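Long-range contacts in carbamate kinase (Aeropyrum pernix, PDB 2E9Y), which probably transfers a phosphoryl group between ATP and carbamate, making or consuming carbamoyl phosphate: residues A257-L265 against V279-E287; A191-V199 against V210-S220. All blocks are in the same frame, centred on the assembly; numbering follows the deposited sequence.

Following the chain, interaction 2 comes first: strand 188-191 ends in a glycine-rich turn, the chain runs out along 197-201, returns through 207-209, and 210-220 comes back beside it, closing a loop of ten residues (200-209) and running on into helix 216-226. Interaction 1 opens after that, where helix 258-266 and helix 275-289 close a loop of thirteen residues. The two contacts are in series, neither nested nor crossed, with centres about 20 Å apart. They meet where helix 216-226 lies against helix 275-289: Ala281 CB is 3.4 Å from Asp217 O. Interaction 2 thus joins the central sheet to helix 216-226, and interaction 1 pairs its two helices against strand 311-314 of the same sheet.

Interaction 1: residues A257-L265 against V279-E287; sequences AASELKKYL and VEAAISFVE
Ile283 is the knob of this helix-helix contact, seated in a hole formed by Ala258, Leu261, Lys262 and Leu265. The segments 258-265 and 279-287 run roughly antiparallel, their axes 9.6 Å apart at closest approach and 146° between their directions. With CG1 of Ile283 anti to its carbonyl carbon (chi1 -68°) and chi2 extended, CD1 reaches over the backbone of the facing helix, 3.5 Å from Lys262 N, and also meets Leu261 CB at 3.9 Å. Its other branch, CG2, faces Ala258 CB. The small Ala258 lets the helices draw together here, its CA only 5.1 Å from Ile283 CA, and its methyl also touches Val286 CG1. At the other end Leu261 CB packs on Val279 CG1 at 4.1 Å. This inner side is closed by strand 311-314, where Val313 touches Ala258, Leu261 and Val286.

The outer side is looser. Leu265, with CG anti to the backbone N (chi1 180°), lays CD2 over the CB of Glu280 at 4.1 Å; the carboxylate of Glu280 turns elsewhere, to a salt bridge with Arg169. Lys262 is exposed and runs its extended chain across the solvent side until NZ lies 2.7 Å from Glu287 OE2. The two side chains cross at about a right angle, and NZ takes the syn lone pair of OE2, while Glu287 OE1 stays 3.5 Å from Lys262 NZ. Both helices belong to the amino acid kinase fold and pack beside its central sheet. The chemistry is therefore split: apolar carbons fill the sheet-facing side, and one charged pair, probably weakened by water, bridges the helices at the surface.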
loop_
_atom_site.group_PDB
_atom_site.type_symbol
_atom_site.label_atom_id
_atom_site.label_comp_id
_atom_site.label_asym_id
_atom_site.label_seq_id
_atom_site.Cartn_x
_atom_site.Cartn_y
_atom_site.Cartn_z
ATOM N N ALA A 257 16.396 -31.981 13.607
ATOM C CA ALA A 257 15.039 -32.479 13.467
ATOM C C ALA A 257 14.115 -31.514 14.200
ATOM O O ALA A 257 14.448 -31.029 15.285
ATOM C CB ALA A 257 14.925 -33.873 14.066
ATOM N N ALA A 258 12.963 -31.229 13.601
ATOM C CA ALA A 258 11.997 -30.321 14.203
ATOM C C ALA A 258 11.651 -30.763 15.618
ATOM O O ALA A 258 11.477 -29.931 16.507
ATOM C CB ALA A 258 10.732 -30.258 13.349
ATOM N N SER A 259 11.555 -32.074 15.826
ATOM C CA SER A 259 11.225 -32.615 17.140
ATOM C C SER A 259 12.290 -32.245 18.166
ATOM O O SER A 259 11.985 -32.003 19.333
ATOM C CB SER A 259 11.088 -34.140 17.074
ATOM O OG SER A 259 12.314 -34.744 16.705
ATOM N N GLU A 260 13.543 -32.208 17.731
ATOM C CA GLU A 260 14.632 -31.856 18.630
ATOM C C GLU A 260 14.627 -30.363 18.936
ATOM O O GLU A 260 14.832 -29.960 20.080
ATOM C CB GLU A 260 15.972 -32.270 18.027
ATOM C CG GLU A 260 16.213 -33.765 18.107
ATOM C CD GLU A 260 16.301 -34.256 19.541
ATOM O OE1 GLU A 260 17.317 -33.974 20.211
ATOM O OE2 GLU A 260 15.346 -34.914 20.003
ATOM N N LEU A 261 14.393 -29.539 17.918
ATOM C CA LEU A 261 14.362 -28.098 18.131
ATOM C C LEU A 261 13.190 -27.715 19.024
ATOM O O LEU A 261 13.282 -26.771 19.811
ATOM C CB LEU A 261 14.259 -27.348 16.799
ATOM C CG LEU A 261 15.504 -27.330 15.910
ATOM C CD1 LEU A 261 15.266 -26.395 14.737
ATOM C CD2 LEU A 261 16.714 -26.867 16.711
ATOM N N LYS A 262 12.091 -28.457 18.906
ATOM C CA LYS A 262 10.899 -28.190 19.702
ATOM C C LYS A 262 11.196 -28.343 21.192
ATOM O O LYS A 262 10.627 -27.633 22.021
ATOM C CB LYS A 262 9.770 -29.140 19.289
ATOM C CG LYS A 262 8.384 -28.643 19.640
ATOM C CD LYS A 262 7.310 -29.456 18.928
ATOM C CE LYS A 262 5.964 -28.753 18.987
ATOM N NZ LYS A 262 4.929 -29.453 18.182
ATOM N N LYS A 263 12.087 -29.272 21.532
ATOM C CA LYS A 263 12.463 -29.483 22.926
ATOM C C LYS A 263 13.241 -28.272 23.433
ATOM O O LYS A 263 12.972 -27.757 24.520
ATOM C CB LYS A 263 13.338 -30.729 23.070
ATOM C CG LYS A 263 12.665 -32.038 22.701
ATOM C CD LYS A 263 13.649 -33.191 22.877
ATOM C CE LYS A 263 13.067 -34.512 22.415
ATOM N NZ LYS A 263 14.085 -35.602 22.484
ATOM N N TYR A 264 14.216 -27.830 22.643
ATOM C CA TYR A 264 15.032 -26.678 23.009
ATOM C C TYR A 264 14.156 -25.437 23.149
ATOM O O TYR A 264 14.356 -24.619 24.051
ATOM C CB TYR A 264 16.107 -26.426 21.948
ATOM C CG TYR A 264 17.238 -27.432 21.960
ATOM C CD1 TYR A 264 18.069 -27.559 23.073
ATOM C CD2 TYR A 264 17.480 -28.258 20.861
ATOM C CE1 TYR A 264 19.111 -28.484 23.096
ATOM C CE2 TYR A 264 18.520 -29.188 20.873
ATOM C CZ TYR A 264 19.329 -29.295 21.995
ATOM O OH TYR A 264 20.341 -30.224 22.032
ATOM N N LEU A 265 13.187 -25.307 22.247
ATOM C CA LEU A 265 12.268 -24.173 22.244
ATOM C C LEU A 265 11.492 -24.056 23.553
ATOM O O LEU A 265 11.346 -22.966 24.100
ATOM C CB LEU A 265 11.285 -24.299 21.076
ATOM C CG LEU A 265 10.239 -23.190 20.932
ATOM C CD1 LEU A 265 10.932 -21.862 20.664
ATOM C CD2 LEU A 265 9.287 -23.529 19.794
ATOM N N VAL A 279 12.234 -20.216 15.010
ATOM C CA VAL A 279 12.329 -21.655 15.216
ATOM C C VAL A 279 10.918 -22.234 15.244
ATOM O O VAL A 279 10.661 -23.278 14.654
ATOM C CB VAL A 279 13.062 -21.990 16.541
ATOM C CG1 VAL A 279 12.848 -23.458 16.919
ATOM C CG2 VAL A 279 14.547 -21.713 16.379
ATOM N N GLU A 280 10.003 -21.542 15.912
ATOM C CA GLU A 280 8.620 -22.003 15.999
ATOM C C GLU A 280 8.025 -22.093 14.597
ATOM O O GLU A 280 7.355 -23.068 14.254
ATOM C CB GLU A 280 7.782 -21.039 16.843
ATOM C CG GLU A 280 6.397 -21.576 17.179
ATOM C CD GLU A 280 5.488 -20.531 17.801
ATOM O OE1 GLU A 280 5.962 -19.764 18.665
ATOM O OE2 GLU A 280 4.296 -20.486 17.433
ATOM N N ALA A 281 8.275 -21.063 13.793
ATOM C CA ALA A 281 7.777 -20.996 12.421
ATOM C C ALA A 281 8.320 -22.146 11.578
ATOM O O ALA A 281 7.573 -22.806 10.854
ATOM C CB ALA A 281 8.173 -19.659 11.788
ATOM N N ALA A 282 9.626 -22.382 11.673
ATOM C CA ALA A 282 10.258 -23.456 10.914
ATOM C C ALA A 282 9.665 -24.811 11.296
ATOM O O ALA A 282 9.334 -25.621 10.427
ATOM C CB ALA A 282 11.764 -23.454 11.161
ATOM N N ILE A 283 9.532 -25.053 12.596
ATOM C CA ILE A 283 8.971 -26.313 13.080
ATOM C C ILE A 283 7.546 -26.510 12.570
ATOM O O ILE A 283 7.191 -27.592 12.101
ATOM C CB ILE A 283 8.951 -26.365 14.624
ATOM C CG1 ILE A 283 10.383 -26.443 15.160
ATOM C CG2 ILE A 283 8.130 -27.553 15.095
ATOM C CD1 ILE A 283 10.491 -26.310 16.670
ATOM N N SER A 284 6.731 -25.460 12.655
ATOM C CA SER A 284 5.347 -25.541 12.201
ATOM C C SER A 284 5.258 -25.940 10.732
ATOM O O SER A 284 4.413 -26.750 10.348
ATOM C CB SER A 284 4.642 -24.199 12.418
ATOM O OG SER A 284 3.300 -24.243 11.966
ATOM N N PHE A 285 6.135 -25.372 9.911
ATOM C CA PHE A 285 6.137 -25.678 8.487
ATOM C C PHE A 285 6.428 -27.159 8.272
ATOM O O PHE A 285 5.735 -27.833 7.513
ATOM C CB PHE A 285 7.189 -24.841 7.760
ATOM C CG PHE A 285 7.219 -25.069 6.275
ATOM C CD1 PHE A 285 6.179 -24.613 5.471
ATOM C CD2 PHE A 285 8.272 -25.759 5.684
ATOM C CE1 PHE A 285 6.183 -24.841 4.101
ATOM C CE2 PHE A 285 8.288 -25.994 4.312
ATOM C CZ PHE A 285 7.245 -25.536 3.517
ATOM N N VAL A 286 7.460 -27.664 8.940
ATOM C CA VAL A 286 7.814 -29.070 8.804
ATOM C C VAL A 286 6.668 -29.982 9.252
ATOM O O VAL A 286 6.333 -30.950 8.566
ATOM C CB VAL A 286 9.084 -29.412 9.620
ATOM C CG1 VAL A 286 9.371 -30.904 9.533
ATOM C CG2 VAL A 286 10.275 -28.627 9.081
ATOM N N GLU A 287 6.057 -29.668 10.391
ATOM C CA GLU A 287 4.963 -30.486 10.913
ATOM C C GLU A 287 3.718 -30.476 10.033
ATOM O O GLU A 287 3.077 -31.511 9.845
ATOM C CB GLU A 287 4.579 -30.033 12.323
ATOM C CG GLU A 287 5.724 -30.068 13.324
ATOM C CD GLU A 287 5.287 -29.647 14.709
ATOM O OE1 GLU A 287 4.505 -28.677 14.813
ATOM O OE2 GLU A 287 5.728 -30.277 15.693
#

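Interaction 2: residues A191-V199 against V210-S220; sequences ALGGGGVPV and VEAVVDKDLAS
Pro198 sets its ring against three residues of 210-220: CB meets Val210 CG2 at 3.7 Å, and CG faces both Ala212 CB and Val214 CG2. In this amino acid kinase fold, strand 197-201 belongs to the central sheet, and the returning chain leads into helix 216-226. CG of Pro198 also comes 3.2 Å from Ala212 O. A second apolar patch lies at the helix, where Leu192 CD2 touches Ala219 CB at 3.8 Å.

Between the patches the glycine-rich turn 193-196 brings backbones together. Gly195 CA is 3.7 Å from Lys216 CA and directs a nearly straight CA-H...O contact (176° at the hydrogen) at Val214 O; that oxygen and, at this phi of 97°, the carbonyl O of Gly194 leave no room for a side chain. Its own carbonyl O, buried under Ala219 CB and Val214 CB, has no polar partner.

Farther out, Val210 N donates to Pro198 O at 3.0 Å, continuing the antiparallel pairing of strands 197-201 and 207-209. Asp215 is the N-cap of helix 216-226, its OD1 accepting from Leu218 N on its anti side and weakly from Asp217 N. Ser220 N and OG reach Lys216 O from opposite faces; that hydroxyl also pairs with Thr52 OG1. One water joins the segments, giving its hydrogens to Gly194 O and Gly196 O and accepting from Val214 N at 2.9 Å.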
loop_
_atom_site.group_PDB
_atom_site.type_symbol
_atom_site.label_atom_id
_atom_site.label_comp_id
_atom_site.label_asym_id
_atom_site.label_seq_id
_atom_site.Cartn_x
_atom_site.Cartn_y
_atom_site.Cartn_z
ATOM N N ALA A 191 4.734 -9.917 -0.473
ATOM C CA ALA A 191 3.459 -9.996 0.224
ATOM C C ALA A 191 3.611 -10.167 1.726
ATOM O O ALA A 191 4.717 -10.326 2.243
ATOM C CB ALA A 191 2.626 -11.152 -0.349
ATOM N N LEU A 192 2.477 -10.121 2.414
ATOM C CA LEU A 192 2.423 -10.293 3.856
ATOM C C LEU A 192 3.394 -9.368 4.585
ATOM O O LEU A 192 4.023 -9.759 5.562
ATOM C CB LEU A 192 2.717 -11.765 4.195
ATOM C CG LEU A 192 2.003 -12.395 5.394
ATOM C CD1 LEU A 192 0.521 -12.069 5.339
ATOM C CD2 LEU A 192 2.214 -13.905 5.379
ATOM N N GLY A 193 3.497 -8.127 4.118
ATOM C CA GLY A 193 4.397 -7.186 4.750
ATOM C C GLY A 193 4.043 -6.938 6.206
ATOM O O GLY A 193 2.879 -6.727 6.541
ATOM N N GLY A 194 5.051 -6.963 7.071
ATOM C CA GLY A 194 4.844 -6.698 8.493
ATOM C C GLY A 194 4.071 -7.823 9.196
ATOM O O GLY A 194 3.636 -7.705 10.334
ATOM N N GLY A 195 3.871 -8.936 8.468
ATOM C CA GLY A 195 3.136 -10.053 9.061
ATOM C C GLY A 195 1.658 -10.044 8.649
ATOM O O GLY A 195 0.881 -10.930 8.975
ATOM N N GLY A 196 1.274 -8.965 7.940
ATOM C CA GLY A 196 -0.093 -8.880 7.437
ATOM C C GLY A 196 -0.973 -7.957 8.292
ATOM O O GLY A 196 -0.692 -7.688 9.453
ATOM N N VAL A 197 -2.058 -7.462 7.663
ATOM C CA VAL A 197 -3.083 -6.722 8.399
ATOM C C VAL A 197 -4.070 -7.670 9.106
ATOM O O VAL A 197 -4.797 -8.436 8.478
ATOM C CB VAL A 197 -3.828 -5.858 7.379
ATOM C CG1 VAL A 197 -4.964 -5.092 8.053
ATOM C CG2 VAL A 197 -2.869 -4.876 6.735
ATOM N N PRO A 198 -4.089 -7.656 10.458
ATOM C CA PRO A 198 -4.969 -8.530 11.212
ATOM C C PRO A 198 -6.421 -8.155 11.097
ATOM O O PRO A 198 -6.833 -7.020 11.294
ATOM C CB PRO A 198 -4.625 -8.432 12.688
ATOM C CG PRO A 198 -3.362 -7.612 12.812
ATOM C CD PRO A 198 -3.282 -6.876 11.390
ATOM N N VAL A 199 -7.191 -9.186 10.801
ATOM C CA VAL A 199 -8.616 -9.056 10.875
ATOM C C VAL A 199 -9.196 -10.235 11.639
ATOM O O VAL A 199 -8.562 -11.272 11.819
ATOM C CB VAL A 199 -9.135 -9.071 9.442
ATOM C CG1 VAL A 199 -8.564 -7.877 8.679
ATOM C CG2 VAL A 199 -8.693 -10.351 8.753
ATOM N N VAL A 210 -8.353 -5.232 13.086
ATOM C CA VAL A 210 -8.154 -4.979 14.513
ATOM C C VAL A 210 -6.768 -4.390 14.760
ATOM O O VAL A 210 -5.848 -4.597 13.964
ATOM C CB VAL A 210 -8.303 -6.268 15.359
ATOM C CG1 VAL A 210 -9.734 -6.764 15.294
ATOM C CG2 VAL A 210 -7.342 -7.341 14.868
ATOM N N GLU A 211 -6.620 -3.640 15.848
ATOM C CA GLU A 211 -5.321 -3.062 16.159
ATOM C C GLU A 211 -4.482 -4.095 16.880
ATOM O O GLU A 211 -4.652 -4.344 18.073
ATOM C CB GLU A 211 -5.466 -1.800 17.010
ATOM C CG GLU A 211 -5.859 -0.570 16.205
ATOM C CD GLU A 211 -5.654 0.713 16.977
ATOM O OE1 GLU A 211 -6.387 0.932 17.966
ATOM O OE2 GLU A 211 -4.755 1.497 16.603
ATOM N N ALA A 212 -3.586 -4.716 16.126
ATOM C CA ALA A 212 -2.702 -5.739 16.654
ATOM C C ALA A 212 -1.620 -5.964 15.618
ATOM O O ALA A 212 -1.709 -5.456 14.497
ATOM C CB ALA A 212 -3.481 -7.035 16.883
ATOM N N VAL A 213 -0.588 -6.704 15.994
ATOM C CA VAL A 213 0.475 -7.024 15.057
ATOM C C VAL A 213 0.573 -8.542 15.001
ATOM O O VAL A 213 0.163 -9.235 15.933
ATOM C CB VAL A 213 1.832 -6.425 15.485
ATOM C CG1 VAL A 213 1.750 -4.907 15.464
ATOM C CG2 VAL A 213 2.220 -6.922 16.867
ATOM N N VAL A 214 1.084 -9.058 13.892
ATOM C CA VAL A 214 1.240 -10.499 13.733
ATOM C C VAL A 214 2.705 -10.764 13.422
ATOM O O VAL A 214 3.298 -10.065 12.602
ATOM C CB VAL A 214 0.348 -11.020 12.584
ATOM C CG1 VAL A 214 0.601 -12.501 12.340
ATOM C CG2 VAL A 214 -1.113 -10.771 12.926
ATOM N N ASP A 215 3.293 -11.755 14.091
ATOM C CA ASP A 215 4.693 -12.097 13.869
ATOM C C ASP A 215 4.889 -12.452 12.394
ATOM O O ASP A 215 4.208 -13.334 11.860
ATOM C CB ASP A 215 5.091 -13.288 14.743
ATOM C CG ASP A 215 6.562 -13.606 14.652
ATOM O OD1 ASP A 215 6.960 -14.301 13.694
ATOM O OD2 ASP A 215 7.323 -13.155 15.534
ATOM N N LYS A 216 5.827 -11.778 11.737
ATOM C CA LYS A 216 6.057 -12.019 10.317
ATOM C C LYS A 216 6.570 -13.417 9.995
ATOM O O LYS A 216 6.327 -13.935 8.907
ATOM C CB LYS A 216 7.023 -10.972 9.751
ATOM C CG LYS A 216 8.427 -10.999 10.335
ATOM C CD LYS A 216 9.345 -11.886 9.517
ATOM C CE LYS A 216 10.801 -11.678 9.909
ATOM N NZ LYS A 216 11.710 -12.489 9.061
ATOM N N ASP A 217 7.281 -14.030 10.931
ATOM C CA ASP A 217 7.801 -15.370 10.683
ATOM C C ASP A 217 6.700 -16.416 10.824
ATOM O O ASP A 217 6.577 -17.310 9.981
ATOM C CB ASP A 217 8.972 -15.657 11.621
ATOM C CG ASP A 217 10.168 -14.771 11.322
ATOM O OD1 ASP A 217 10.564 -14.714 10.140
ATOM O OD2 ASP A 217 10.702 -14.131 12.253
ATOM N N LEU A 218 5.893 -16.303 11.874
ATOM C CA LEU A 218 4.791 -17.241 12.069
ATOM C C LEU A 218 3.834 -17.128 10.886
ATOM O O LEU A 218 3.349 -18.134 10.363
ATOM C CB LEU A 218 4.043 -16.930 13.371
ATOM C CG LEU A 218 4.868 -17.057 14.655
ATOM C CD1 LEU A 218 3.965 -16.863 15.865
ATOM C CD2 LEU A 218 5.535 -18.433 14.694
ATOM N N ALA A 219 3.566 -15.894 10.465
ATOM C CA ALA A 219 2.669 -15.656 9.339
ATOM C C ALA A 219 3.240 -16.212 8.035
ATOM O O ALA A 219 2.509 -16.807 7.245
ATOM C CB ALA A 219 2.392 -14.154 9.186
ATOM N N SER A 220 4.537 -16.014 7.812
ATOM C CA SER A 220 5.195 -16.508 6.600
ATOM C C SER A 220 5.155 -18.028 6.546
ATOM O O SER A 220 5.007 -18.619 5.474
ATOM C CB SER A 220 6.652 -16.036 6.547
ATOM O OG SER A 220 6.725 -14.626 6.402
HETATM O O HOH W 1 1.225 -7.311 11.633
#